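Long-range contacts in 2-dehydropantoate 2-reductase, putative (Enterococcus faecalis, PDB 2EW2), which probably catalyses the NADPH-dependent reduction of ketopantoate to pantoic acid, a step in the biosynthesis of pantothenate: residues B[78-83]-B[106-111]; B[101-106]-B[123-128]. One frame throughout, in Å; residues are numbered along the deposited sequence. Where two conformers were deposited one is given.

Interaction 1 of 2, residues B[78-83]-B[106-111]; sequences IIALTK and CLLNGL
L108 lies across the turn of chain that leaves strand 77-80, with both of its methyls against the backbone of 80-83. CD1 sits 3.1 Å from the carbonyl oxygen of T82 and 3.4 Å from that of A80, so one methyl is wedged between two carbonyl groups two residues apart. The other, CD2, lies 3.2 Å from T82 O and reaches on to the backbone of K83. These are tight apolar-to-carbonyl contacts, and T82 O, buried here, has no polar partner in the model.

L107 supplies the one hydrogen bond between the segments: its N-H reaches A80 O at 3.0 Å, in the carbonyl plane. This bond and the one between A80 and L105 make the parallel bridge of A80 with C106. Its side chain turns to the other side of the backbone from L108. With CG beside its own backbone N (chi1 -62°), it brings CD1 to 3.7 Å from I79 CG2, while its CB meets L81 CD2 at 3.8 Å. L18 of helix 13-24 packs on both I79 and L107, and M14 of the same helix on L81.

A80 joins the two leucines. Its carbonyl oxygen takes the L107 bond and touches L108, and its CB rests 4.1 Å from C106 CA; the A80 side chain also touches F91 of helix 84-94. Two neighbouring parallel strands giving way to loops at their carboxyl ends, beside the helix of a GxGxxG-like sequence, are characteristic of the Rossmann fold, consistent with NADP binding in this family.

Interaction 2 of 2, residues B[101-106]-B[123-128]; sequences KTYVLC and KENILV
T102 and N125 meet where the two parallel strands of a beta-alpha-beta unit come together, that of strand 103-106, helix 114-117 and strand 126-131 in a Rossmann-type domain. T102 O accepts a hydrogen bond from ND2 of N125 at 2.9 Å. The donor stands well above the carbonyl plane, though the oxygen lies close to the amide plane of N125. The same ND2 also bonds E100 O, so the amide nitrogen holds the carbonyls of E100 and T102.

Y103 lays its ring over this side chain. CB of N125 sits over one ring face, 3.7 Å from the centroid, in a CH-pi contact, and the amide is stacked only 11° from the ring plane. F163 of helix 161-173 stacks on the ring as well. A single water joins the segments here, 2.6 Å from Y103 OH and donating to E124 O at 2.9 Å.

At V104 the ladder begins: its N-H bonds N125 O at 3.1 Å, and its O receives L127 N at 2.7 Å in an almost linear approach. CG1, set between backbone N and carbonyl carbon (chi1 56°), meets CG1 of I126, the two side chains running side by side toward L117 of the short helix.

L105 turns to the opposite face, that of L127. The two side chains cross at about a right angle, L105 CD1 lying 3.8 Å from L127 CB, and helix 161-173 closes over both through F171, A164 and V167. C106 N then bonds L127 O at 2.9 Å, nearly straight at 174° but with the donor tilted from the carbonyl plane, and L127 O also receives the CA-H of L105.

In the fold
Interactions 1 and 2 lie side by side in one mixed sheet and meet at strand 103-106, whose last residue, C106, takes part in both. Strand 77-80 flanks this strand on one edge and strand 126-131 on the other. Both contacts are largely buried, but interaction 1 lies nearer the centre of the chain, at the carboxyl ends of its strands, where one backbone bond gives way to leucine packing. Interaction 2 runs along a full ladder and reaches a more exposed beginning, where an amide, a tyrosine ring and a water add polar links. Helices 13-24 and 84-94 pack on interaction 1, helix 161-173 on interaction 2; helix 184-195 reaches both and helix 114-117 touches the shared C106.

Interaction 1 of 2, residues B[78-83]-B[106-111]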
# COMPACT_ATOMS: atom_id res chain seq x y z
N ILE B 78 25.30 1.80 29.61
CA ILE B 78 24.50 0.61 29.35
C ILE B 78 24.71 0.26 27.88
O ILE B 78 24.64 1.14 27.01
CB ILE B 78 22.99 0.83 29.65
CG1 ILE B 78 22.77 1.20 31.12
CG2 ILE B 78 22.15 -0.47 29.32
CD1 ILE B 78 21.37 1.75 31.40
N ILE B 79 25.00 -1.01 27.62
CA ILE B 79 25.11 -1.50 26.26
C ILE B 79 23.83 -2.27 25.95
O ILE B 79 23.53 -3.27 26.59
CB ILE B 79 26.34 -2.41 26.03
CG1 ILE B 79 27.62 -1.61 26.27
CG2 ILE B 79 26.29 -2.98 24.59
CD1 ILE B 79 28.89 -2.45 26.56
N ALA B 80 23.08 -1.77 24.97
CA ALA B 80 21.79 -2.34 24.60
C ALA B 80 21.92 -3.39 23.50
O ALA B 80 22.34 -3.07 22.39
CB ALA B 80 20.84 -1.23 24.15
N LEU B 81 21.56 -4.64 23.82
CA LEU B 81 21.52 -5.73 22.85
C LEU B 81 20.19 -6.50 22.85
O LEU B 81 20.02 -7.43 22.05
CB LEU B 81 22.69 -6.70 23.09
CG LEU B 81 24.02 -6.12 22.61
CD1 LEU B 81 25.16 -6.55 23.51
CD2 LEU B 81 24.27 -6.53 21.14
N THR B 82 19.27 -6.12 23.73
CA THR B 82 17.92 -6.70 23.79
C THR B 82 17.20 -6.44 22.46
O THR B 82 17.20 -5.30 21.97
CB THR B 82 17.13 -6.03 24.94
OG1 THR B 82 17.86 -6.19 26.16
CG2 THR B 82 15.75 -6.62 25.11
N LYS B 83 16.56 -7.45 21.89
CA LYS B 83 15.85 -7.22 20.62
C LYS B 83 14.78 -6.15 20.76
O LYS B 83 14.30 -5.88 21.87
CB LYS B 83 15.33 -8.52 19.98
CG LYS B 83 14.40 -9.38 20.81
CD LYS B 83 14.20 -10.73 20.07
CE LYS B 83 13.08 -11.56 20.67
NZ LYS B 83 11.73 -10.96 20.42
N CYS B 106 23.63 1.77 21.82
CA CYS B 106 22.65 0.89 21.20
C CYS B 106 23.32 0.10 20.10
O CYS B 106 23.83 0.68 19.14
CB CYS B 106 21.49 1.69 20.65
SG CYS B 106 20.18 0.64 19.95
N LEU B 107 23.33 -1.23 20.25
CA LEU B 107 23.94 -2.11 19.24
C LEU B 107 22.93 -2.90 18.41
O LEU B 107 23.32 -3.77 17.65
CB LEU B 107 24.96 -3.06 19.87
CG LEU B 107 26.16 -2.37 20.54
CD1 LEU B 107 27.13 -3.42 21.05
CD2 LEU B 107 26.85 -1.45 19.57
N LEU B 108 21.65 -2.56 18.54
CA LEU B 108 20.59 -3.28 17.83
C LEU B 108 20.63 -3.05 16.33
O LEU B 108 21.04 -1.99 15.88
CB LEU B 108 19.22 -2.82 18.33
CG LEU B 108 18.56 -3.53 19.53
CD1 LEU B 108 19.37 -3.41 20.83
CD2 LEU B 108 17.16 -2.96 19.72
N ASN B 109 20.21 -4.05 15.58
CA ASN B 109 19.90 -3.85 14.17
C ASN B 109 18.66 -2.99 14.04
O ASN B 109 17.75 -3.03 14.88
CB ASN B 109 19.66 -5.19 13.47
CG ASN B 109 20.91 -6.01 13.37
OD1 ASN B 109 21.93 -5.53 12.87
ND2 ASN B 109 20.85 -7.25 13.83
N GLY B 110 18.64 -2.20 12.97
CA GLY B 110 17.44 -1.48 12.61
C GLY B 110 17.41 -0.06 13.09
O GLY B 110 18.34 0.42 13.74
N LEU B 111 16.29 0.57 12.83
CA LEU B 111 16.14 2.01 12.83
C LEU B 111 15.28 2.51 14.00
O LEU B 111 14.28 1.89 14.37
CB LEU B 111 15.45 2.37 11.51
CG LEU B 111 15.28 3.82 11.11
CD1 LEU B 111 16.67 4.45 10.90
CD2 LEU B 111 14.42 3.90 9.84

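Interaction 2 of 2, residues B[101-106]-B[123-128]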
# COMPACT_ATOMS: atom_id res chain seq x y z
N LYS B 101 23.93 11.08 34.33
CA LYS B 101 25.25 10.87 33.71
C LYS B 101 25.38 9.53 32.95
O LYS B 101 26.43 9.24 32.40
CB LYS B 101 26.37 11.02 34.76
CG LYS B 101 26.43 12.41 35.45
CD LYS B 101 27.61 12.50 36.44
CE LYS B 101 27.84 13.93 37.01
NZ LYS B 101 28.02 15.00 35.95
N THR B 102 24.33 8.72 32.94
CA THR B 102 24.37 7.43 32.26
C THR B 102 24.22 7.56 30.75
O THR B 102 23.35 8.27 30.27
CB THR B 102 23.29 6.48 32.81
OG1 THR B 102 23.46 6.36 34.23
CG2 THR B 102 23.45 5.10 32.20
N TYR B 103 25.10 6.88 30.00
CA TYR B 103 25.02 6.81 28.55
C TYR B 103 24.56 5.43 28.13
O TYR B 103 24.73 4.46 28.88
CB TYR B 103 26.39 7.10 27.92
CG TYR B 103 26.76 8.57 27.87
CD1 TYR B 103 27.11 9.27 29.04
CD2 TYR B 103 26.80 9.26 26.64
CE1 TYR B 103 27.47 10.65 28.96
CE2 TYR B 103 27.15 10.60 26.57
CZ TYR B 103 27.49 11.28 27.72
OH TYR B 103 27.82 12.62 27.61
N VAL B 104 23.95 5.34 26.96
CA VAL B 104 23.60 4.04 26.38
C VAL B 104 24.25 3.92 24.99
O VAL B 104 24.26 4.89 24.19
CB VAL B 104 22.05 3.79 26.33
CG1 VAL B 104 21.36 4.91 25.55
CG2 VAL B 104 21.70 2.42 25.69
N LEU B 105 24.82 2.75 24.72
CA LEU B 105 25.33 2.41 23.41
C LEU B 105 24.39 1.36 22.83
O LEU B 105 24.35 0.22 23.29
CB LEU B 105 26.77 1.84 23.46
CG LEU B 105 27.31 1.28 22.13
CD1 LEU B 105 27.39 2.37 21.03
CD2 LEU B 105 28.65 0.57 22.30
N CYS B 106 23.63 1.77 21.82
CA CYS B 106 22.65 0.89 21.20
C CYS B 106 23.32 0.10 20.10
O CYS B 106 23.83 0.68 19.14
CB CYS B 106 21.49 1.69 20.65
SG CYS B 106 20.18 0.64 19.95
N LYS B 123 18.46 12.15 26.13
CA LYS B 123 18.70 12.06 24.67
C LYS B 123 20.13 12.43 24.27
O LYS B 123 20.66 11.90 23.28
CB LYS B 123 17.68 12.92 23.89
CG LYS B 123 17.69 12.72 22.36
CD LYS B 123 16.70 13.67 21.63
CE LYS B 123 16.43 13.21 20.19
NZ LYS B 123 15.26 13.90 19.56
N GLU B 124 20.77 13.29 25.06
CA GLU B 124 22.15 13.74 24.78
C GLU B 124 23.19 12.64 25.00
O GLU B 124 24.33 12.74 24.52
CB GLU B 124 22.50 14.93 25.70
CG GLU B 124 21.67 16.20 25.47
CD GLU B 124 20.36 16.21 26.23
OE1 GLU B 124 20.12 15.32 27.09
OE2 GLU B 124 19.56 17.14 25.97
N ASN B 125 22.78 11.60 25.72
CA ASN B 125 23.67 10.53 26.18
C ASN B 125 23.49 9.24 25.40
O ASN B 125 23.88 8.18 25.85
CB ASN B 125 23.41 10.21 27.68
CG ASN B 125 23.69 11.38 28.62
OD1 ASN B 125 24.03 12.48 28.19
ND2 ASN B 125 23.51 11.13 29.92
N ILE B 126 22.88 9.32 24.23
CA ILE B 126 22.68 8.12 23.43
C ILE B 126 23.72 7.99 22.33
O ILE B 126 23.92 8.91 21.52
CB ILE B 126 21.24 8.08 22.84
CG1 ILE B 126 20.21 8.13 23.99
CG2 ILE B 126 21.05 6.80 21.99
CD1 ILE B 126 18.80 8.36 23.48
N LEU B 127 24.38 6.83 22.32
CA LEU B 127 25.35 6.46 21.28
C LEU B 127 24.79 5.32 20.46
O LEU B 127 24.02 4.49 20.98
CB LEU B 127 26.68 5.99 21.92
CG LEU B 127 27.24 6.74 23.14
CD1 LEU B 127 28.50 6.07 23.70
CD2 LEU B 127 27.50 8.18 22.80
N VAL B 128 25.19 5.24 19.20
CA VAL B 128 24.76 4.11 18.37
C VAL B 128 25.99 3.40 17.84
O VAL B 128 26.99 4.04 17.55
CB VAL B 128 23.78 4.58 17.25
CG1 VAL B 128 24.42 5.66 16.37
CG2 VAL B 128 23.27 3.43 16.44
O HOH W 1 26.19 14.15 26.21